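Local coordinates for protein cerato-platanin 1 (PDB 3SUJ) that is a secreted fungal protein of the cerato-platanin family that binds zinc and folds as a double-psi beta-barrel, though its biological role is not settled, at residues L18-C23 / A82-S86; G61-Q65 / F120-E124; A10-P14 / F37-F43; P75-Y79 / A96-L100. All coordinates share one frame; numbering follows the deposited sequence. Where two conformers were deposited one is given.

Contacts 1, 2 and 4 all draw on the same pair of neighbouring strands, contact 1 at the end of strand 76-83, contact 4 at its start, and contact 2 on the adjacent strand 63-68. Contact 3 joins two loops and reaches contact 1 through F37 against V21. Contact 1 is the most buried and the richest in directional hydrogen bonds, where the chain turns a corner at the strand end. Contact 2 is partly buried and covalent, a disulfide tying the C-terminal end to the sheet. Contact 3, nearer the surface, sets aromatic rings against carbonyl oxygens, whereas contact 4 is apolar at its centre, with a lysine stem along its exposed margin.

Contact 1 of 4, residues L18-C23 / A82-S86; sequences LLSVTC and AIDRS
Three hydrogen bonds join T22 and C23 to the corner I83-D84-R85. C23 N donates to I83 O at 3.0 Å, approaching from above the carbonyl plane, 35° out of it. T22 N gives its hydrogen to D84 OD1, also at 3.0 Å, on the anti side of the carboxylate and 29° from its plane. The third bond runs the other way: R85 N donates to T22 OG1 over 2.9 Å. Threonine suits the place because its hydroxyl, anti to its own carbonyl carbon (chi1 -54°), stands beside the backbone N, so that the residue donates to D84 and accepts from R85 at one corner. The carboxylate of D84 is shared, for OD2 takes a hydrogen bond from Y11 OH. With an alanine here, T22 N and the Y11 hydroxyl would probably both lose their acceptor, leaving the tyrosine end freer to move.

The apolar contacts lie beside this polar seam. V21 CG1 meets I83 CD1 at 4.2 Å, and L18 CD1 reaches the same CD1, also at 4.2 Å, from the short 3-10 turn, so a long branched isoleucine can serve both neighbours. Van der Waals contacts also gather round I83 O, with V21 CG2 and C23 SG each 3.2 Å from it.

The disulfide of C23 to C60 fixes the loop covalently close by. Strand 76-83 ends at this corner, where A82 still pairs in backbone hydrogen bonds with G61 and S62, while R85 NH1 bonds to I52 O and F37, from farther along the same long loop, packs on V21.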
loop_
_atom_site.group_PDB
_atom_site.type_symbol
_atom_site.label_atom_id
_atom_site.label_comp_id
_atom_site.label_asym_id
_atom_site.label_seq_id
_atom_site.Cartn_x
_atom_site.Cartn_y
_atom_site.Cartn_z
ATOM N N LEU A 18 -13.630 0.287 4.220
ATOM C CA LEU A 18 -12.988 1.408 3.550
ATOM C C LEU A 18 -13.353 2.737 4.179
ATOM O O LEU A 18 -12.672 3.742 3.973
ATOM C CB LEU A 18 -13.295 1.477 2.073
ATOM C CG LEU A 18 -12.286 0.739 1.167
ATOM C CD1 LEU A 18 -10.861 1.405 1.184
ATOM C CD2 LEU A 18 -12.229 -0.727 1.474
ATOM N N LEU A 19 -14.405 2.789 4.996
ATOM C CA LEU A 19 -14.692 4.014 5.777
ATOM C C LEU A 19 -13.667 4.306 6.844
ATOM O O LEU A 19 -13.627 5.448 7.337
ATOM C CB LEU A 19 -16.135 3.997 6.342
ATOM C CG LEU A 19 -17.206 3.889 5.298
ATOM C CD1 LEU A 19 -18.557 3.653 6.047
ATOM C CD2 LEU A 19 -17.202 5.079 4.339
ATOM N N SER A 20 -12.778 3.372 7.123
ATOM C CA SER A 20 -11.744 3.545 8.164
ATOM C C SER A 20 -10.442 4.207 7.725
ATOM O O SER A 20 -9.570 4.440 8.548
ATOM C CB SER A 20 -11.398 2.211 8.817
ATOM O OG SER A 20 -10.595 1.367 8.006
ATOM N N VAL A 21 -10.334 4.481 6.412
ATOM C CA VAL A 21 -9.087 5.053 5.857
ATOM C C VAL A 21 -9.418 6.356 5.178
ATOM O O VAL A 21 -10.568 6.738 4.944
ATOM C CB VAL A 21 -8.441 3.999 4.908
ATOM C CG1 VAL A 21 -8.002 2.760 5.673
ATOM C CG2 VAL A 21 -9.409 3.666 3.764
ATOM N N THR A 22 -8.370 7.036 4.761
ATOM C CA THR A 22 -8.535 8.385 4.205
ATOM C C THR A 22 -9.393 8.331 2.948
ATOM O O THR A 22 -10.245 9.217 2.690
ATOM C CB THR A 22 -7.133 8.949 3.837
ATOM O OG1 THR A 22 -6.282 8.877 4.942
ATOM C CG2 THR A 22 -7.284 10.382 3.305
ATOM N N CYS A 23 -9.204 7.317 2.117
ATOM C CA CYS A 23 -9.890 7.201 0.827
ATOM C C CYS A 23 -11.228 6.527 0.947
ATOM O O CYS A 23 -11.534 5.544 0.252
ATOM C CB CYS A 23 -8.995 6.449 -0.206
ATOM S SG CYS A 23 -7.402 7.268 -0.460
ATOM N N ALA A 82 -2.940 2.326 -2.954
ATOM C CA ALA A 82 -2.921 3.308 -1.909
ATOM C C ALA A 82 -4.326 3.765 -1.561
ATOM O O ALA A 82 -5.131 4.168 -2.396
ATOM C CB ALA A 82 -2.164 4.514 -2.380
ATOM N N ILE A 83 -4.649 3.599 -0.261
ATOM C CA ILE A 83 -6.026 3.846 0.207
ATOM C C ILE A 83 -6.055 4.766 1.429
ATOM O O ILE A 83 -7.191 5.080 1.919
ATOM C CB ILE A 83 -6.741 2.491 0.573
ATOM C CG1 ILE A 83 -6.132 1.870 1.873
ATOM C CG2 ILE A 83 -6.613 1.460 -0.561
ATOM C CD1 ILE A 83 -6.884 0.553 2.310
ATOM N N ASP A 84 -4.913 5.140 1.940
ATOM C CA ASP A 84 -4.838 5.826 3.251
ATOM C C ASP A 84 -3.681 6.802 3.231
ATOM O O ASP A 84 -2.677 6.555 2.483
ATOM C CB ASP A 84 -4.657 4.719 4.358
ATOM C CG ASP A 84 -5.027 5.143 5.721
ATOM O OD1 ASP A 84 -5.838 6.075 5.934
ATOM O OD2 ASP A 84 -4.556 4.433 6.630
ATOM N N ARG A 85 -3.714 7.858 3.993
ATOM C CA ARG A 85 -2.535 8.687 4.114
ATOM C C ARG A 85 -1.452 8.043 4.995
ATOM O O ARG A 85 -1.786 7.392 6.037
ATOM C CB ARG A 85 -2.915 10.062 4.728
ATOM C CG ARG A 85 -1.683 10.967 4.945
ATOM C CD ARG A 85 -2.064 12.445 4.988
ATOM N NE ARG A 85 -0.835 13.225 5.195
ATOM C CZ ARG A 85 0.085 13.422 4.241
ATOM N NH1 ARG A 85 -0.093 13.010 3.003
ATOM N NH2 ARG A 85 1.246 14.019 4.541
ATOM N N SER A 86 -0.180 8.134 4.621
ATOM C CA SER A 86 0.951 7.876 5.496
ATOM C C SER A 86 1.658 9.235 5.568
ATOM O O SER A 86 1.727 9.956 4.566
ATOM C CB SER A 86 1.843 6.814 4.802
ATOM O OG SER A 86 2.807 6.278 5.707
#

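Contact 2 of 4, residues G61-Q65 / F120-E124; sequences GSCYQ and FSRCE
G61 directs its carbonyl oxygen obliquely at the ring of F120, with O 3.1 Å from CE1. Its backbone has positive phi, and a side chain there would press on the preceding carbonyl, which is reason enough for glycine. From its own segment, E124 OE2 lies at the edge of the F120 ring, in plane, a favourable place for a negative oxygen near the ring hydrogens.

At C63 the two segments are joined covalently. Its SG, anti to the backbone N (chi1 -176°), projects from the strand to form a disulfide with C123 SG, 2.0 Å long and with the S-S torsion at 96°, close to the relaxed right angle. C63 CB packs 4.0 Å from F120 CD1, so the ring lies obliquely against the first carbon of the bridge. The irregular helical turn 120-123, held by C123 N to F120 O at 2.9 Å, brings ring and sulfur to the strand together.

Y64 turns away from this contact, its ring edge-to-face with F90; its side chain also comes near D51, which binds zinc in a structure of this protein. Q65 points back toward 120-124 on an extended chain. Its NE2 lies 3.5 Å from R122 NH2, but both are donors; they share Y79 OH instead, with the bond from arginine weak. The Q65 amide and R122 guanidinium planes stand 81° apart.

Within the sheet, strand 63-68 runs between strands 111-118 and 76-83. C63 pairs with V118 and Y64 with M80, while C123 covers Y79 and V81, and F120 packs on V81 and, from a loop, P41.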
loop_
_atom_site.group_PDB
_atom_site.type_symbol
_atom_site.label_atom_id
_atom_site.label_comp_id
_atom_site.label_asym_id
_atom_site.label_seq_id
_atom_site.Cartn_x
_atom_site.Cartn_y
_atom_site.Cartn_z
ATOM N N GLY A 61 -6.656 5.069 -4.547
ATOM C CA GLY A 61 -6.824 3.971 -5.478
ATOM C C GLY A 61 -5.715 3.839 -6.502
ATOM O O GLY A 61 -5.867 2.952 -7.354
ATOM N N SER A 62 -4.677 4.623 -6.460
ATOM C CA SER A 62 -3.575 4.447 -7.417
ATOM C C SER A 62 -2.734 3.242 -7.034
ATOM O O SER A 62 -2.709 2.799 -5.869
ATOM C CB SER A 62 -2.638 5.685 -7.373
ATOM O OG SER A 62 -3.104 6.802 -8.040
ATOM N N CYS A 63 -2.046 2.713 -8.019
ATOM C CA CYS A 63 -1.209 1.540 -7.895
ATOM C C CYS A 63 0.233 1.925 -7.949
ATOM O O CYS A 63 0.709 2.563 -8.944
ATOM C CB CYS A 63 -1.548 0.612 -9.052
ATOM S SG CYS A 63 -0.645 -0.989 -9.000
ATOM N N TYR A 64 1.014 1.552 -6.948
ATOM C CA TYR A 64 2.435 1.898 -6.864
ATOM C C TYR A 64 3.261 0.654 -6.931
ATOM O O TYR A 64 3.051 -0.292 -6.099
ATOM C CB TYR A 64 2.731 2.671 -5.551
ATOM C CG TYR A 64 2.097 4.007 -5.535
ATOM C CD1 TYR A 64 2.810 5.118 -5.997
ATOM C CD2 TYR A 64 0.833 4.230 -5.036
ATOM C CE1 TYR A 64 2.278 6.403 -5.990
ATOM C CE2 TYR A 64 0.293 5.538 -5.025
ATOM C CZ TYR A 64 1.037 6.589 -5.443
ATOM O OH TYR A 64 0.449 7.856 -5.404
ATOM N N GLN A 65 4.237 0.621 -7.810
ATOM C CA GLN A 65 5.240 -0.407 -7.816
ATOM C C GLN A 65 6.365 -0.024 -6.904
ATOM O O GLN A 65 6.981 1.051 -7.043
ATOM C CB GLN A 65 5.770 -0.528 -9.217
ATOM C CG GLN A 65 6.872 -1.633 -9.350
ATOM C CD GLN A 65 7.501 -1.599 -10.732
ATOM O OE1 GLN A 65 7.859 -0.485 -11.200
ATOM N NE2 GLN A 65 7.594 -2.697 -11.428
ATOM N N PHE A 120 -3.107 0.608 -13.049
ATOM C CA PHE A 120 -3.824 -0.080 -12.017
ATOM C C PHE A 120 -3.911 -1.567 -12.309
ATOM O O PHE A 120 -4.015 -2.388 -11.387
ATOM C CB PHE A 120 -5.192 0.521 -11.848
ATOM C CG PHE A 120 -5.884 -0.026 -10.627
ATOM C CD1 PHE A 120 -5.564 0.489 -9.345
ATOM C CD2 PHE A 120 -6.683 -1.164 -10.703
ATOM C CE1 PHE A 120 -6.104 -0.052 -8.218
ATOM C CE2 PHE A 120 -7.224 -1.739 -9.509
ATOM C CZ PHE A 120 -6.930 -1.142 -8.256
ATOM N N SER A 121 -3.899 -1.943 -13.616
ATOM C CA SER A 121 -3.897 -3.321 -13.951
ATOM C C SER A 121 -2.760 -4.136 -13.251
ATOM O O SER A 121 -2.915 -5.353 -13.030
ATOM C CB SER A 121 -3.719 -3.582 -15.464
ATOM O OG SER A 121 -2.530 -2.992 -15.926
ATOM N N ARG A 122 -1.639 -3.455 -12.927
ATOM C CA ARG A 122 -0.492 -4.155 -12.330
ATOM C C ARG A 122 -0.822 -4.592 -10.889
ATOM O O ARG A 122 -0.270 -5.564 -10.351
ATOM C CB ARG A 122 0.742 -3.228 -12.341
ATOM C CG ARG A 122 1.277 -2.658 -13.711
ATOM C CD ARG A 122 1.887 -3.723 -14.551
ATOM N NE ARG A 122 3.151 -4.199 -13.990
ATOM C CZ ARG A 122 4.300 -3.575 -14.261
ATOM N NH1 ARG A 122 4.357 -2.434 -14.898
ATOM N NH2 ARG A 122 5.399 -4.074 -13.769
ATOM N N CYS A 123 -1.802 -3.940 -10.260
ATOM C CA CYS A 123 -2.207 -4.298 -8.892
ATOM C C CYS A 123 -3.298 -5.389 -8.943
ATOM O O CYS A 123 -3.647 -5.959 -7.952
ATOM C CB CYS A 123 -2.750 -3.032 -8.156
ATOM S SG CYS A 123 -1.503 -1.980 -7.425
ATOM N N GLU A 124 -3.867 -5.626 -10.104
ATOM C CA GLU A 124 -4.878 -6.680 -10.290
ATOM C C GLU A 124 -4.180 -8.033 -10.560
ATOM O O GLU A 124 -3.065 -8.076 -11.115
ATOM C CB GLU A 124 -5.814 -6.266 -11.447
ATOM C CG GLU A 124 -6.627 -5.008 -11.065
ATOM C CD GLU A 124 -7.655 -4.499 -12.117
ATOM O OE1 GLU A 124 -7.253 -4.138 -13.228
ATOM O OE2 GLU A 124 -8.866 -4.382 -11.779
#

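Contact 3 of 4, residues A10-P14 / F37-F43; sequences AYDNP and FGDLPGF
In the loop region between strands 3-7 and 47-49 of this double-psi beta-barrel, F37 and F43 hold the 3-10 turn 10-12 and its exit against a 3-10 turn and a type II beta turn. The beta turn runs from L40 to F43, with proline and glycine at its two inner positions, G42 having the positive phi (71°) that glycine favours.

Both rings meet backbone carbonyls. A10 O lies in the plane of the F37 ring at its edge, 3.5 Å from CE2, and N13 O stands 3.3 Å from CD2. The F43 ring likewise has D12 O at its edge, 3.6 Å from CZ, while Y11 O comes obliquely to 3.3 Å of CE1. F43 reaches them because CG is anti to the backbone N (chi1 175°). P14 CB touches F43 CZ at 3.7 Å. A serine in place of F43 would probably open a gap beside P14 and leave the Y11 and D12 oxygens without their aromatic neighbour.

G38 CA sits over one face of F43, toward the rim, and a side chain on it would collide with P14. G38 N instead donates to P14 O at 2.8 Å, in the carbonyl plane and on a lone pair.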
loop_
_atom_site.group_PDB
_atom_site.type_symbol
_atom_site.label_atom_id
_atom_site.label_comp_id
_atom_site.label_asym_id
_atom_site.label_seq_id
_atom_site.Cartn_x
_atom_site.Cartn_y
_atom_site.Cartn_z
ATOM N N ALA A 10 -2.736 -3.363 10.553
ATOM C CA ALA A 10 -4.095 -2.970 10.282
ATOM C C ALA A 10 -4.495 -3.318 8.859
ATOM O O ALA A 10 -5.619 -3.639 8.584
ATOM C CB ALA A 10 -4.333 -1.519 10.545
ATOM N N TYR A 11 -3.540 -3.220 7.909
ATOM C CA TYR A 11 -3.876 -3.437 6.470
ATOM C C TYR A 11 -4.004 -4.910 6.163
ATOM O O TYR A 11 -4.441 -5.261 5.073
ATOM C CB TYR A 11 -2.862 -2.715 5.577
ATOM C CG TYR A 11 -2.774 -1.194 5.790
ATOM C CD1 TYR A 11 -3.940 -0.365 5.594
ATOM C CD2 TYR A 11 -1.602 -0.595 6.094
ATOM C CE1 TYR A 11 -3.920 0.955 5.744
ATOM C CE2 TYR A 11 -1.564 0.725 6.210
ATOM C CZ TYR A 11 -2.748 1.505 6.069
ATOM O OH TYR A 11 -2.538 2.881 6.223
ATOM N N ASP A 12 -3.667 -5.802 7.091
ATOM C CA ASP A 12 -3.842 -7.220 6.875
ATOM C C ASP A 12 -5.235 -7.765 7.192
ATOM O O ASP A 12 -5.499 -8.953 6.917
ATOM C CB ASP A 12 -2.823 -7.949 7.728
ATOM C CG ASP A 12 -1.417 -7.670 7.245
ATOM O OD1 ASP A 12 -0.835 -8.455 6.464
ATOM O OD2 ASP A 12 -0.820 -6.692 7.660
ATOM N N ASN A 13 -6.088 -6.947 7.778
ATOM C CA ASN A 13 -7.457 -7.380 8.150
ATOM C C ASN A 13 -8.396 -7.137 6.963
ATOM O O ASN A 13 -8.761 -6.022 6.701
ATOM C CB ASN A 13 -7.930 -6.573 9.351
ATOM C CG ASN A 13 -9.221 -7.121 9.903
ATOM O OD1 ASN A 13 -9.924 -7.887 9.208
ATOM N ND2 ASN A 13 -9.588 -6.698 11.105
ATOM N N PRO A 14 -8.866 -8.217 6.295
ATOM C CA PRO A 14 -9.697 -8.023 5.134
ATOM C C PRO A 14 -11.056 -7.470 5.503
ATOM O O PRO A 14 -11.761 -6.953 4.616
ATOM C CB PRO A 14 -9.850 -9.411 4.509
ATOM C CG PRO A 14 -9.704 -10.345 5.724
ATOM C CD PRO A 14 -8.636 -9.658 6.632
ATOM N N PHE A 37 -11.454 -3.934 3.106
ATOM C CA PHE A 37 -10.146 -4.125 2.585
ATOM C C PHE A 37 -10.032 -5.344 1.688
ATOM O O PHE A 37 -9.332 -5.294 0.636
ATOM C CB PHE A 37 -9.109 -4.231 3.721
ATOM C CG PHE A 37 -8.840 -2.957 4.504
ATOM C CD1 PHE A 37 -9.498 -1.768 4.262
ATOM C CD2 PHE A 37 -7.898 -3.034 5.525
ATOM C CE1 PHE A 37 -9.201 -0.662 5.068
ATOM C CE2 PHE A 37 -7.603 -1.899 6.258
ATOM C CZ PHE A 37 -8.265 -0.734 6.063
ATOM N N GLY A 38 -10.656 -6.450 2.102
ATOM C CA GLY A 38 -10.555 -7.677 1.297
ATOM C C GLY A 38 -11.240 -7.617 -0.029
ATOM O O GLY A 38 -10.919 -8.463 -0.844
ATOM N N ASP A 39 -12.014 -6.590 -0.309
ATOM C CA ASP A 39 -12.597 -6.379 -1.651
ATOM C C ASP A 39 -11.631 -5.662 -2.579
ATOM O O ASP A 39 -11.867 -5.587 -3.807
ATOM C CB ASP A 39 -13.872 -5.551 -1.532
ATOM C CG ASP A 39 -14.925 -6.280 -0.706
ATOM O OD1 ASP A 39 -15.130 -7.496 -0.894
ATOM O OD2 ASP A 39 -15.504 -5.708 0.210
ATOM N N LEU A 40 -10.551 -5.107 -2.047
ATOM C CA LEU A 40 -9.620 -4.354 -2.913
ATOM C C LEU A 40 -8.859 -5.249 -3.843
ATOM O O LEU A 40 -8.363 -6.294 -3.465
ATOM C CB LEU A 40 -8.684 -3.445 -2.090
ATOM C CG LEU A 40 -9.341 -2.381 -1.268
ATOM C CD1 LEU A 40 -8.434 -1.914 -0.164
ATOM C CD2 LEU A 40 -9.773 -1.195 -2.147
ATOM N N PRO A 41 -8.689 -4.786 -5.120
ATOM C CA PRO A 41 -7.859 -5.587 -6.011
ATOM C C PRO A 41 -6.429 -5.799 -5.476
ATOM O O PRO A 41 -5.767 -4.875 -4.998
ATOM C CB PRO A 41 -7.818 -4.757 -7.298
ATOM C CG PRO A 41 -9.088 -3.934 -7.213
ATOM C CD PRO A 41 -9.239 -3.570 -5.750
ATOM N N GLY A 42 -5.936 -7.001 -5.522
ATOM C CA GLY A 42 -4.626 -7.404 -5.046
ATOM C C GLY A 42 -4.474 -7.410 -3.503
ATOM O O GLY A 42 -3.357 -7.568 -3.054
ATOM N N PHE A 43 -5.587 -7.318 -2.752
ATOM C CA PHE A 43 -5.472 -7.459 -1.307
ATOM C C PHE A 43 -4.688 -8.727 -1.040
ATOM O O PHE A 43 -4.959 -9.754 -1.729
ATOM C CB PHE A 43 -6.890 -7.556 -0.673
ATOM C CG PHE A 43 -6.793 -7.824 0.795
ATOM C CD1 PHE A 43 -6.665 -6.742 1.690
ATOM C CD2 PHE A 43 -6.778 -9.134 1.298
ATOM C CE1 PHE A 43 -6.513 -6.957 3.095
ATOM C CE2 PHE A 43 -6.609 -9.338 2.641
ATOM C CZ PHE A 43 -6.504 -8.262 3.565
#

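Contact 4 of 4, residues P75-Y79 / A96-L100; sequences PKSIY and AMDDL
I78 fits its side chain against one face of the helix, CD1 meeting A96 CB at 4.0 Å and CG2 meeting L100 CB, also at 4.0 Å. CG2 further rests on A96 O, 3.8 Å away, an oxygen already engaged by L100 N in the helix. The small alanine allows the strand side chain close to the helix backbone, and the beta-branched isoleucine spreads two arms over it, crossing L100 at about a right angle.

L100 answers with CD1, which sits 3.2 Å from K76 O. Its CG lies anti to the backbone N (chi1 -176°), sending the branched end toward the strand. At the exposed margin K76 lays its methylene stem along the helix, CG 3.6 Å from L100 O and CE 3.7 Å from D99 O. Lysine suits such a border, its carbons resting on these two carbonyls while the amino group extends beyond them.

Strand 76-79 and helix 96-100 run nearly antiparallel, at 157°, with axes 8.2 Å apart. Strand 76-83 is an outermost strand, bonded to 63-68 through K76 with Y68 and I78 with L66. The helix packs against one side of this sheet, with L100 on L5, Y68 and V113, and M97 on Y7 and V111.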
loop_
_atom_site.group_PDB
_atom_site.type_symbol
_atom_site.label_atom_id
_atom_site.label_comp_id
_atom_site.label_asym_id
_atom_site.label_seq_id
_atom_site.Cartn_x
_atom_site.Cartn_y
_atom_site.Cartn_z
ATOM N N PRO A 75 16.463 -8.091 -6.970
ATOM C CA PRO A 75 15.325 -7.215 -6.761
ATOM C C PRO A 75 14.020 -7.934 -6.854
ATOM O O PRO A 75 13.775 -8.889 -7.474
ATOM C CB PRO A 75 15.447 -6.191 -7.920
ATOM C CG PRO A 75 16.941 -6.168 -8.254
ATOM C CD PRO A 75 17.258 -7.609 -8.151
ATOM N N LYS A 76 13.096 -7.328 -6.076
ATOM C CA LYS A 76 11.719 -7.805 -5.990
ATOM C C LYS A 76 10.840 -6.565 -5.955
ATOM O O LYS A 76 11.168 -5.581 -5.311
ATOM C CB LYS A 76 11.601 -8.575 -4.643
ATOM C CG LYS A 76 10.263 -9.008 -4.275
ATOM C CD LYS A 76 9.639 -9.986 -5.180
ATOM C CE LYS A 76 8.266 -10.371 -4.623
ATOM N NZ LYS A 76 7.810 -11.557 -5.436
ATOM N N SER A 77 9.667 -6.697 -6.566
ATOM C CA SER A 77 8.671 -5.632 -6.556
ATOM C C SER A 77 7.368 -6.104 -6.032
ATOM O O SER A 77 6.988 -7.263 -6.252
ATOM C CB SER A 77 8.403 -5.086 -7.983
ATOM O OG SER A 77 9.572 -4.594 -8.610
ATOM N N ILE A 78 6.660 -5.203 -5.381
ATOM C CA ILE A 78 5.238 -5.452 -5.127
ATOM C C ILE A 78 4.435 -4.307 -5.703
ATOM O O ILE A 78 5.020 -3.293 -6.038
ATOM C CB ILE A 78 4.914 -5.552 -3.557
ATOM C CG1 ILE A 78 5.373 -4.310 -2.806
ATOM C CG2 ILE A 78 5.533 -6.864 -2.995
ATOM C CD1 ILE A 78 4.811 -4.076 -1.363
ATOM N N TYR A 79 3.129 -4.466 -5.766
ATOM C CA TYR A 79 2.217 -3.496 -6.441
ATOM C C TYR A 79 1.165 -3.182 -5.421
ATOM O O TYR A 79 0.400 -4.071 -5.026
ATOM C CB TYR A 79 1.639 -4.114 -7.726
ATOM C CG TYR A 79 2.783 -4.486 -8.681
ATOM C CD1 TYR A 79 3.291 -3.572 -9.597
ATOM C CD2 TYR A 79 3.432 -5.702 -8.546
ATOM C CE1 TYR A 79 4.380 -3.869 -10.394
ATOM C CE2 TYR A 79 4.572 -6.036 -9.324
ATOM C CZ TYR A 79 4.977 -5.107 -10.260
ATOM O OH TYR A 79 6.150 -5.394 -10.999
ATOM N N ALA A 96 2.418 -7.761 2.573
ATOM C CA ALA A 96 3.066 -7.160 1.423
ATOM C C ALA A 96 4.539 -6.911 1.685
ATOM O O ALA A 96 5.386 -7.197 0.835
ATOM C CB ALA A 96 2.345 -5.916 1.119
ATOM N N MET A 97 4.877 -6.392 2.886
ATOM C CA MET A 97 6.257 -6.113 3.161
ATOM C C MET A 97 7.065 -7.416 3.342
ATOM O O MET A 97 8.235 -7.436 2.956
ATOM C CB MET A 97 6.403 -5.155 4.365
ATOM C CG MET A 97 7.877 -4.721 4.527
ATOM S SD MET A 97 7.972 -3.345 5.690
ATOM C CE MET A 97 9.715 -3.166 5.901
ATOM N N ASP A 98 6.454 -8.432 3.922
ATOM C CA ASP A 98 7.111 -9.736 3.988
ATOM C C ASP A 98 7.343 -10.272 2.563
ATOM O O ASP A 98 8.444 -10.833 2.317
ATOM C CB ASP A 98 6.261 -10.703 4.788
ATOM C CG ASP A 98 6.583 -10.669 6.296
ATOM O OD1 ASP A 98 7.662 -10.290 6.677
ATOM O OD2 ASP A 98 5.686 -11.087 7.071
ATOM N N ASP A 99 6.394 -10.104 1.660
ATOM C CA ASP A 99 6.520 -10.559 0.241
ATOM C C ASP A 99 7.755 -9.847 -0.347
ATOM O O ASP A 99 8.617 -10.444 -0.980
ATOM C CB ASP A 99 5.240 -10.243 -0.537
ATOM C CG ASP A 99 4.131 -11.245 -0.265
ATOM O OD1 ASP A 99 4.337 -12.176 0.528
ATOM O OD2 ASP A 99 3.036 -11.072 -0.830
ATOM N N LEU A 100 7.855 -8.540 -0.128
ATOM C CA LEU A 100 8.864 -7.741 -0.726
ATOM C C LEU A 100 10.228 -8.102 -0.244
ATOM O O LEU A 100 11.219 -7.983 -1.006
ATOM C CB LEU A 100 8.545 -6.257 -0.419
ATOM C CG LEU A 100 9.460 -5.256 -1.048
ATOM C CD1 LEU A 100 9.430 -5.373 -2.619
ATOM C CD2 LEU A 100 9.020 -3.904 -0.543
#